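Local coordinates for WipB (Legionella pneumophila, PDB 5NNY), which acts as a translocated Ser/Thr phosphatase that targets the host lysosomal nutrient-sensing machinery, the piece here being its phosphatase domain, at residues E97-G102 with N159-L164; A13-F18 with D105-K110; I212-I217 with I302-G307. All coordinates share one frame; numbering follows the deposited sequence.

Contact 1 (E97-G102 with N159-L164); sequences ELVDRG and NSFHAL
S160 and D100 face each other in a two-way exchange. The loop 97-102 carries the end of GDELVDRG, apparently this protein's counterpart of the GDxxDRG motif of calcineurin-like phosphatases with one residue more, and helix 159-169 presents its first turn to it. The backbone N of D100 donates to S160 OG over 2.8 Å, nearly straight at 166°, while S160 N donates back to D100 O nearly along the C=O axis. With chi1 at 60°, OG sits between the backbone N and the carbonyl carbon of its own residue, which turns it onto D100 N. The hydroxyl has another partner in D105 OD1 of helix 105-117. The D100 side chain leaves its backbone away from the helix; its OD1 accepts from R101 N with the anti lone pair at 2.7 Å, and OD2 bonds to H12 ND1.

One residue earlier, V99 and F161 lie side by side and point the same way, with V99 CG1 3.8 Å from F161 CB and V99 CG2 approaching the ring obliquely. F161 CG runs anti to the backbone N, which carries the ring past the valine toward E132 of helix 128-138. V99 O is taken by H129 ND1 of that same helix, and V99 N by D105 OD2.

At the far end of the loop the backbone at G102 passes close to the serine, its O 3.2 Å from S160 CB. N159 reaches the same carbonyl: ND2 donates to G102 O at 2.9 Å, standing 39° out of the carbonyl plane.

Contact 2 (A13-F18 with D105-K110); sequences ANALLF and DYFILK
The ring of F18 meets I108 obliquely, CD2 lying 4.2 Å from I108 CG1. The ring of F107 is likewise met at a slant by the methyl of A15, but the closer touch is between the two beta carbons, A15 CB to F107 CB at 3.5 Å. Beyond that the F107 ring leads away from A15 and meets the ring of Y75, their planes about 30° apart. The third flat group, the D105 carboxylate, has OD1 3.9 Å from A13 CB; its polar partners are S160 and V99.

A13 and N14 directly follow GDLH, which matches the GDxH motif of calcineurin-like phosphoesterases, and helix 15-24 begins next. N14 is the N-cap: its OD1 accepts from L17 N at 2.9 Å, the N-H standing well above the amide carbonyl plane.

I108 fills the angle between the turn and the new helix. Its CG1, anti to the carbonyl carbon at chi1 -79°, packs against A15 CB at 3.6 Å. One bond further, CD1 reaches the backbone of the turn and stops 3.8 Å from A13 C.

Contact 3 (I212-I217 with I302-G307); sequences IGLNHI and ITFIHG
I302 meets L214 by sliding past it in the opposite direction, I302 CD1 coming to 3.8 Å from L214 CD2. Its chi1 of -180° sets CG1 anti to the backbone N and sends the branch toward the start of helix 214-224, where L236 of helix 233-253 touches both side chains. T303 points to the other side of the strand, and its backbone bonds to I204 and V206 of strand 203-208.

F304 does most of the work. I302 CG1 lies 3.9 Å above one face of its ring, offset toward the rim, and on the opposite face I212 O stands 3.8 Å above the plane, so the ring is sandwiched between a neighbour on its own strand and a carbonyl of the other segment. That oxygen also takes a weak hydrogen bond from R295 NH1. The far end of the ring, CZ, comes obliquely to 3.8 Å from G213 CA and equally near L214 N, while CD1 approaches I212 CG1 at 4.3 Å.

The two segments belong to a beta-alpha-beta crossover of the phosphoesterase sheet: strand 203-208 runs into the turn at I212 and G213, and the chain returns through helices to strand 301-306, parallel and at the edge. G213 is the N-cap of helix 214-224, its N donating to H216 ND1.

I305 turns away from the helix and bonds through its backbone to V206 and S208. H306 points back, touching R295, and its ring meets that of H308. G307 O accepts from H306 ND1 at 3.0 Å, in the plane of the imidazole and nearly straight at 175°.

In the fold
Contacts 1 and 2 form one cluster, their centres about 9 Å apart, and along the chain their segments alternate. D105 of contact 2 ties the two together. I108 CD1 also packs 3.3 Å from E97 O. Contact 3 lies across the centre of the chain, about 27 Å from each of the others between centres; its nearest atoms are about 11 Å from contact 1 and about 13 Å from contact 2. In calcineurin-like phosphatases the conserved Asp/His motifs after the early strands help form a metal-dependent active site. Contacts 1 and 2, which include or follow those motifs, probably lie beside it; contact 3 would approach it with its H306 end, its packing around F304 lying further off.

Contact 1 (E97-G102 with N159-L164)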
loop_
_atom_site.group_PDB
_atom_site.type_symbol
_atom_site.label_atom_id
_atom_site.label_comp_id
_atom_site.label_asym_id
_atom_site.label_seq_id
_atom_site.Cartn_x
_atom_site.Cartn_y
_atom_site.Cartn_z
ATOM N N GLU A 97 2.137 -3.349 1.313
ATOM C CA GLU A 97 1.382 -4.426 0.680
ATOM C C GLU A 97 1.878 -4.733 -0.737
ATOM O O GLU A 97 1.553 -5.809 -1.282
ATOM C CB GLU A 97 -0.115 -4.077 0.704
ATOM C CG GLU A 97 -0.578 -3.011 -0.291
ATOM C CD GLU A 97 0.034 -1.640 -0.077
ATOM O OE1 GLU A 97 0.295 -0.940 -1.079
ATOM O OE2 GLU A 97 0.277 -1.250 1.094
ATOM N N LEU A 98 2.691 -3.838 -1.312
ATOM C CA LEU A 98 3.272 -4.001 -2.645
ATOM C C LEU A 98 4.738 -3.573 -2.623
ATOM O O LEU A 98 5.186 -2.889 -1.701
ATOM C CB LEU A 98 2.503 -3.171 -3.686
ATOM C CG LEU A 98 1.022 -3.453 -3.939
ATOM C CD1 LEU A 98 0.409 -2.361 -4.838
ATOM C CD2 LEU A 98 0.827 -4.834 -4.580
ATOM N N VAL A 99 5.489 -3.978 -3.662
ATOM C CA VAL A 99 6.888 -3.576 -3.878
ATOM C C VAL A 99 7.747 -3.910 -2.663
ATOM O O VAL A 99 8.283 -3.008 -2.002
ATOM C CB VAL A 99 7.008 -2.073 -4.211
ATOM C CG1 VAL A 99 8.425 -1.733 -4.777
ATOM C CG2 VAL A 99 5.945 -1.665 -5.211
ATOM N N ASP A 100 7.925 -5.195 -2.375
ATOM C CA ASP A 100 8.595 -5.565 -1.133
ATOM C C ASP A 100 9.134 -6.984 -1.283
ATOM O O ASP A 100 9.281 -7.483 -2.410
ATOM C CB ASP A 100 7.636 -5.393 0.058
ATOM C CG ASP A 100 8.364 -5.040 1.363
ATOM O OD1 ASP A 100 9.349 -5.729 1.712
ATOM O OD2 ASP A 100 7.931 -4.081 2.045
ATOM N N ARG A 101 9.425 -7.641 -0.159
ATOM C CA ARG A 101 10.157 -8.908 -0.166
ATOM C C ARG A 101 9.332 -10.097 -0.657
ATOM O O ARG A 101 9.924 -11.127 -1.022
ATOM C CB ARG A 101 10.673 -9.216 1.239
ATOM C CG ARG A 101 11.881 -8.381 1.613
ATOM C CD ARG A 101 12.072 -8.239 3.111
ATOM N NE ARG A 101 13.482 -8.353 3.483
ATOM C CZ ARG A 101 14.409 -7.416 3.284
ATOM N NH1 ARG A 101 15.663 -7.640 3.664
ATOM N NH2 ARG A 101 14.096 -6.263 2.701
ATOM N N GLY A 102 8.008 -9.980 -0.686
ATOM C CA GLY A 102 7.158 -11.096 -1.079
ATOM C C GLY A 102 7.357 -11.521 -2.531
ATOM O O GLY A 102 8.179 -10.975 -3.280
ATOM N N ASN A 159 11.430 -6.976 -4.403
ATOM C CA ASN A 159 11.404 -8.254 -5.117
ATOM C C ASN A 159 10.058 -8.486 -5.777
ATOM O O ASN A 159 9.982 -8.911 -6.937
ATOM C CB ASN A 159 11.701 -9.416 -4.156
ATOM C CG ASN A 159 11.671 -10.771 -4.856
ATOM O OD1 ASN A 159 12.516 -11.047 -5.691
ATOM N ND2 ASN A 159 10.701 -11.620 -4.516
ATOM N N SER A 160 8.980 -8.223 -5.048
ATOM C CA SER A 160 7.658 -8.569 -5.558
ATOM C C SER A 160 7.288 -7.723 -6.765
ATOM O O SER A 160 6.487 -8.164 -7.602
ATOM C CB SER A 160 6.615 -8.402 -4.454
ATOM O OG SER A 160 6.609 -7.053 -4.026
ATOM N N PHE A 161 7.862 -6.518 -6.879
ATOM C CA PHE A 161 7.585 -5.675 -8.032
ATOM C C PHE A 161 8.497 -6.041 -9.191
ATOM O O PHE A 161 8.051 -6.091 -10.341
ATOM C CB PHE A 161 7.724 -4.200 -7.639
ATOM C CG PHE A 161 7.455 -3.218 -8.759
ATOM C CD1 PHE A 161 6.198 -3.102 -9.329
ATOM C CD2 PHE A 161 8.476 -2.373 -9.211
ATOM C CE1 PHE A 161 5.967 -2.188 -10.352
ATOM C CE2 PHE A 161 8.249 -1.450 -10.203
ATOM C CZ PHE A 161 6.999 -1.355 -10.781
ATOM N N HIS A 162 9.777 -6.296 -8.899
ATOM C CA HIS A 162 10.693 -6.849 -9.892
ATOM C C HIS A 162 10.112 -8.108 -10.529
ATOM O O HIS A 162 10.134 -8.257 -11.760
ATOM C CB HIS A 162 12.046 -7.162 -9.244
ATOM C CG HIS A 162 13.090 -7.623 -10.215
ATOM N ND1 HIS A 162 13.378 -6.943 -11.379
ATOM C CD2 HIS A 162 13.923 -8.691 -10.189
ATOM C CE1 HIS A 162 14.332 -7.577 -12.036
ATOM N NE2 HIS A 162 14.679 -8.643 -11.338
ATOM N N ALA A 163 9.577 -9.020 -9.709
ATOM C CA ALA A 163 8.948 -10.222 -10.261
ATOM C C ALA A 163 7.779 -9.860 -11.167
ATOM O O ALA A 163 7.572 -10.485 -12.215
ATOM C CB ALA A 163 8.488 -11.144 -9.133
ATOM N N LEU A 164 7.021 -8.824 -10.798
ATOM C CA LEU A 164 5.917 -8.388 -11.653
ATOM C C LEU A 164 6.433 -7.880 -12.994
ATOM O O LEU A 164 5.925 -8.264 -14.051
ATOM C CB LEU A 164 5.106 -7.300 -10.954
ATOM C CG LEU A 164 3.837 -6.887 -11.709
ATOM C CD1 LEU A 164 2.857 -8.035 -11.808
ATOM C CD2 LEU A 164 3.193 -5.688 -11.049
#

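Contact 2 (A13-F18 with D105-K110)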
loop_
_atom_site.group_PDB
_atom_site.type_symbol
_atom_site.label_atom_id
_atom_site.label_comp_id
_atom_site.label_asym_id
_atom_site.label_seq_id
_atom_site.Cartn_x
_atom_site.Cartn_y
_atom_site.Cartn_z
ATOM N N ALA A 13 4.450 -7.474 1.140
ATOM C CA ALA A 13 3.940 -8.107 -0.079
ATOM C C ALA A 13 3.739 -9.610 0.077
ATOM O O ALA A 13 3.819 -10.356 -0.898
ATOM C CB ALA A 13 4.858 -7.817 -1.273
ATOM N N ASN A 14 3.466 -10.076 1.294
ATOM C CA ASN A 14 3.265 -11.501 1.544
ATOM C C ASN A 14 1.781 -11.778 1.343
ATOM O O ASN A 14 0.959 -11.487 2.217
ATOM C CB ASN A 14 3.748 -11.870 2.945
ATOM C CG ASN A 14 3.623 -13.370 3.255
ATOM O OD1 ASN A 14 2.840 -14.087 2.639
ATOM N ND2 ASN A 14 4.392 -13.831 4.236
ATOM N N ALA A 15 1.430 -12.342 0.177
ATOM C CA ALA A 15 0.022 -12.518 -0.151
ATOM C C ALA A 15 -0.621 -13.595 0.712
ATOM O O ALA A 15 -1.823 -13.525 0.984
ATOM C CB ALA A 15 -0.135 -12.831 -1.647
ATOM N N LEU A 16 0.152 -14.584 1.166
ATOM C CA LEU A 16 -0.403 -15.634 2.018
ATOM C C LEU A 16 -0.693 -15.103 3.410
ATOM O O LEU A 16 -1.723 -15.432 4.010
ATOM C CB LEU A 16 0.554 -16.825 2.122
ATOM C CG LEU A 16 0.157 -17.987 3.052
ATOM C CD1 LEU A 16 -1.218 -18.636 2.716
ATOM C CD2 LEU A 16 1.255 -19.049 3.056
ATOM N N LEU A 17 0.213 -14.283 3.940
ATOM C CA LEU A 17 -0.066 -13.597 5.195
ATOM C C LEU A 17 -1.336 -12.767 5.088
ATOM O O LEU A 17 -2.207 -12.844 5.964
ATOM C CB LEU A 17 1.130 -12.722 5.579
ATOM C CG LEU A 17 0.990 -11.780 6.776
ATOM C CD1 LEU A 17 0.611 -12.506 8.076
ATOM C CD2 LEU A 17 2.272 -10.976 6.951
ATOM N N PHE A 18 -1.467 -11.990 4.000
ATOM C CA PHE A 18 -2.691 -11.233 3.723
ATOM C C PHE A 18 -3.916 -12.146 3.714
ATOM O O PHE A 18 -4.919 -11.861 4.380
ATOM C CB PHE A 18 -2.552 -10.493 2.389
ATOM C CG PHE A 18 -3.598 -9.420 2.150
ATOM C CD1 PHE A 18 -4.174 -8.724 3.201
ATOM C CD2 PHE A 18 -3.995 -9.108 0.864
ATOM C CE1 PHE A 18 -5.126 -7.737 2.952
ATOM C CE2 PHE A 18 -4.942 -8.128 0.614
ATOM C CZ PHE A 18 -5.515 -7.440 1.665
ATOM N N ASP A 105 3.833 -9.066 -6.916
ATOM C CA ASP A 105 2.764 -8.121 -6.591
ATOM C C ASP A 105 1.434 -8.505 -7.209
ATOM O O ASP A 105 0.391 -8.079 -6.705
ATOM C CB ASP A 105 3.127 -6.706 -7.034
ATOM C CG ASP A 105 4.058 -6.019 -6.056
ATOM O OD1 ASP A 105 4.113 -6.475 -4.888
ATOM O OD2 ASP A 105 4.759 -5.052 -6.479
ATOM N N TYR A 106 1.448 -9.292 -8.286
ATOM C CA TYR A 106 0.201 -9.745 -8.896
ATOM C C TYR A 106 -0.721 -10.398 -7.876
ATOM O O TYR A 106 -1.942 -10.246 -7.956
ATOM C CB TYR A 106 0.503 -10.740 -10.020
ATOM C CG TYR A 106 -0.695 -11.067 -10.875
ATOM C CD1 TYR A 106 -1.133 -10.177 -11.840
ATOM C CD2 TYR A 106 -1.407 -12.269 -10.698
ATOM C CE1 TYR A 106 -2.241 -10.468 -12.625
ATOM C CE2 TYR A 106 -2.520 -12.569 -11.485
ATOM C CZ TYR A 106 -2.920 -11.665 -12.445
ATOM O OH TYR A 106 -4.005 -11.935 -13.236
ATOM N N PHE A 107 -0.155 -11.140 -6.913
ATOM C CA PHE A 107 -0.978 -11.923 -5.991
ATOM C C PHE A 107 -1.840 -11.020 -5.119
ATOM O O PHE A 107 -3.050 -11.237 -4.984
ATOM C CB PHE A 107 -0.099 -12.822 -5.123
ATOM C CG PHE A 107 0.541 -13.985 -5.870
ATOM C CD1 PHE A 107 0.014 -14.460 -7.073
ATOM C CD2 PHE A 107 1.627 -14.637 -5.314
ATOM C CE1 PHE A 107 0.595 -15.552 -7.724
ATOM C CE2 PHE A 107 2.207 -15.737 -5.943
ATOM C CZ PHE A 107 1.685 -16.201 -7.158
ATOM N N ILE A 108 -1.236 -9.981 -4.537
ATOM C CA ILE A 108 -1.982 -9.086 -3.661
ATOM C C ILE A 108 -2.871 -8.166 -4.483
ATOM O O ILE A 108 -3.957 -7.787 -4.043
ATOM C CB ILE A 108 -1.018 -8.318 -2.730
ATOM C CG1 ILE A 108 -0.608 -9.249 -1.581
ATOM C CG2 ILE A 108 -1.639 -7.022 -2.192
ATOM C CD1 ILE A 108 0.106 -8.622 -0.437
ATOM N N LEU A 109 -2.459 -7.837 -5.711
ATOM C CA LEU A 109 -3.311 -7.003 -6.559
ATOM C C LEU A 109 -4.635 -7.697 -6.862
ATOM O O LEU A 109 -5.696 -7.058 -6.873
ATOM C CB LEU A 109 -2.590 -6.645 -7.859
ATOM C CG LEU A 109 -1.474 -5.601 -7.772
ATOM C CD1 LEU A 109 -0.768 -5.449 -9.130
ATOM C CD2 LEU A 109 -2.045 -4.265 -7.301
ATOM N N LYS A 110 -4.589 -9.007 -7.120
ATOM C CA LYS A 110 -5.813 -9.756 -7.389
ATOM C C LYS A 110 -6.666 -9.873 -6.140
ATOM O O LYS A 110 -7.900 -9.889 -6.229
ATOM C CB LYS A 110 -5.491 -11.153 -7.922
ATOM C CG LYS A 110 -4.933 -11.163 -9.340
ATOM C CD LYS A 110 -5.789 -10.341 -10.298
ATOM C CE LYS A 110 -6.774 -11.210 -11.081
ATOM N NZ LYS A 110 -7.756 -10.366 -11.857
#

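Contact 3 (I212-I217 with I302-G307)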
loop_
_atom_site.group_PDB
_atom_site.type_symbol
_atom_site.label_atom_id
_atom_site.label_comp_id
_atom_site.label_asym_id
_atom_site.label_seq_id
_atom_site.Cartn_x
_atom_site.Cartn_y
_atom_site.Cartn_z
ATOM N N ILE A 212 4.524 9.755 12.935
ATOM C CA ILE A 212 4.317 11.173 12.687
ATOM C C ILE A 212 3.744 11.813 13.944
ATOM O O ILE A 212 3.459 11.141 14.941
ATOM C CB ILE A 212 3.366 11.423 11.511
ATOM C CG1 ILE A 212 1.998 10.808 11.847
ATOM C CG2 ILE A 212 3.957 10.836 10.207
ATOM C CD1 ILE A 212 0.862 11.282 10.957
ATOM N N GLY A 213 3.538 13.124 13.868
ATOM C CA GLY A 213 2.884 13.844 14.941
ATOM C C GLY A 213 1.864 14.796 14.366
ATOM O O GLY A 213 1.642 14.806 13.149
ATOM N N LEU A 214 1.242 15.607 15.228
ATOM C CA LEU A 214 0.367 16.674 14.747
ATOM C C LEU A 214 1.094 17.649 13.827
ATOM O O LEU A 214 0.458 18.284 12.977
ATOM C CB LEU A 214 -0.241 17.432 15.933
ATOM C CG LEU A 214 -1.135 16.640 16.882
ATOM C CD1 LEU A 214 -1.514 17.498 18.107
ATOM C CD2 LEU A 214 -2.387 16.173 16.166
ATOM N N ASN A 215 2.414 17.797 13.984
ATOM C CA ASN A 215 3.151 18.721 13.132
ATOM C C ASN A 215 3.110 18.266 11.675
ATOM O O ASN A 215 3.031 19.096 10.767
ATOM C CB ASN A 215 4.597 18.855 13.615
ATOM C CG ASN A 215 5.247 17.515 13.914
ATOM O OD1 ASN A 215 4.700 16.698 14.657
ATOM N ND2 ASN A 215 6.427 17.275 13.321
ATOM N N HIS A 216 3.171 16.952 11.437
ATOM C CA HIS A 216 3.064 16.443 10.067
ATOM C C HIS A 216 1.692 16.740 9.475
ATOM O O HIS A 216 1.575 17.099 8.298
ATOM C CB HIS A 216 3.319 14.931 10.026
ATOM C CG HIS A 216 4.727 14.539 10.324
ATOM N ND1 HIS A 216 5.192 14.334 11.605
ATOM C CD2 HIS A 216 5.783 14.322 9.501
ATOM C CE1 HIS A 216 6.470 13.999 11.560
ATOM N NE2 HIS A 216 6.851 13.982 10.294
ATOM N N ILE A 217 0.636 16.553 10.265
ATOM C CA ILE A 217 -0.715 16.796 9.766
ATOM C C ILE A 217 -0.893 18.270 9.431
ATOM O O ILE A 217 -1.493 18.627 8.409
ATOM C CB ILE A 217 -1.747 16.296 10.802
ATOM C CG1 ILE A 217 -1.488 14.826 11.091
ATOM C CG2 ILE A 217 -3.184 16.531 10.323
ATOM C CD1 ILE A 217 -2.328 14.269 12.233
ATOM N N ILE A 302 -5.323 11.880 21.853
ATOM C CA ILE A 302 -4.922 11.279 20.583
ATOM C C ILE A 302 -3.969 10.127 20.872
ATOM O O ILE A 302 -3.119 10.216 21.768
ATOM C CB ILE A 302 -4.289 12.324 19.634
ATOM C CG1 ILE A 302 -3.871 11.698 18.290
ATOM C CG2 ILE A 302 -3.105 13.003 20.280
ATOM C CD1 ILE A 302 -3.726 12.716 17.202
ATOM N N THR A 303 -4.135 9.029 20.135
ATOM C CA THR A 303 -3.128 7.977 20.083
ATOM C C THR A 303 -2.698 7.830 18.631
ATOM O O THR A 303 -3.527 7.921 17.728
ATOM C CB THR A 303 -3.669 6.643 20.624
ATOM O OG1 THR A 303 -4.833 6.274 19.883
ATOM C CG2 THR A 303 -4.066 6.757 22.087
ATOM N N PHE A 304 -1.400 7.665 18.409
ATOM C CA PHE A 304 -0.868 7.415 17.076
ATOM C C PHE A 304 -0.559 5.930 16.935
ATOM O O PHE A 304 0.022 5.328 17.840
ATOM C CB PHE A 304 0.391 8.249 16.816
ATOM C CG PHE A 304 0.137 9.721 16.722
ATOM C CD1 PHE A 304 -0.202 10.305 15.516
ATOM C CD2 PHE A 304 0.228 10.525 17.852
ATOM C CE1 PHE A 304 -0.431 11.666 15.428
ATOM C CE2 PHE A 304 -0.005 11.879 17.772
ATOM C CZ PHE A 304 -0.314 12.459 16.568
ATOM N N ILE A 305 -0.947 5.352 15.798
ATOM C CA ILE A 305 -0.738 3.942 15.480
ATOM C C ILE A 305 -0.051 3.868 14.127
ATOM O O ILE A 305 -0.583 4.369 13.134
ATOM C CB ILE A 305 -2.064 3.161 15.429
ATOM C CG1 ILE A 305 -2.720 3.092 16.813
ATOM C CG2 ILE A 305 -1.843 1.776 14.818
ATOM C CD1 ILE A 305 -4.081 2.418 16.798
ATOM N N HIS A 306 1.107 3.225 14.079
ATOM C CA HIS A 306 1.859 3.176 12.831
ATOM C C HIS A 306 2.733 1.932 12.844
ATOM O O HIS A 306 2.879 1.262 13.868
ATOM C CB HIS A 306 2.694 4.447 12.660
ATOM C CG HIS A 306 3.511 4.779 13.868
ATOM N ND1 HIS A 306 4.706 4.156 14.147
ATOM C CD2 HIS A 306 3.285 5.636 14.890
ATOM C CE1 HIS A 306 5.192 4.629 15.281
ATOM N NE2 HIS A 306 4.358 5.540 15.742
ATOM N N GLY A 307 3.318 1.634 11.676
ATOM C CA GLY A 307 4.274 0.555 11.584
ATOM C C GLY A 307 5.670 1.000 11.986
ATOM O O GLY A 307 5.930 2.160 12.310
#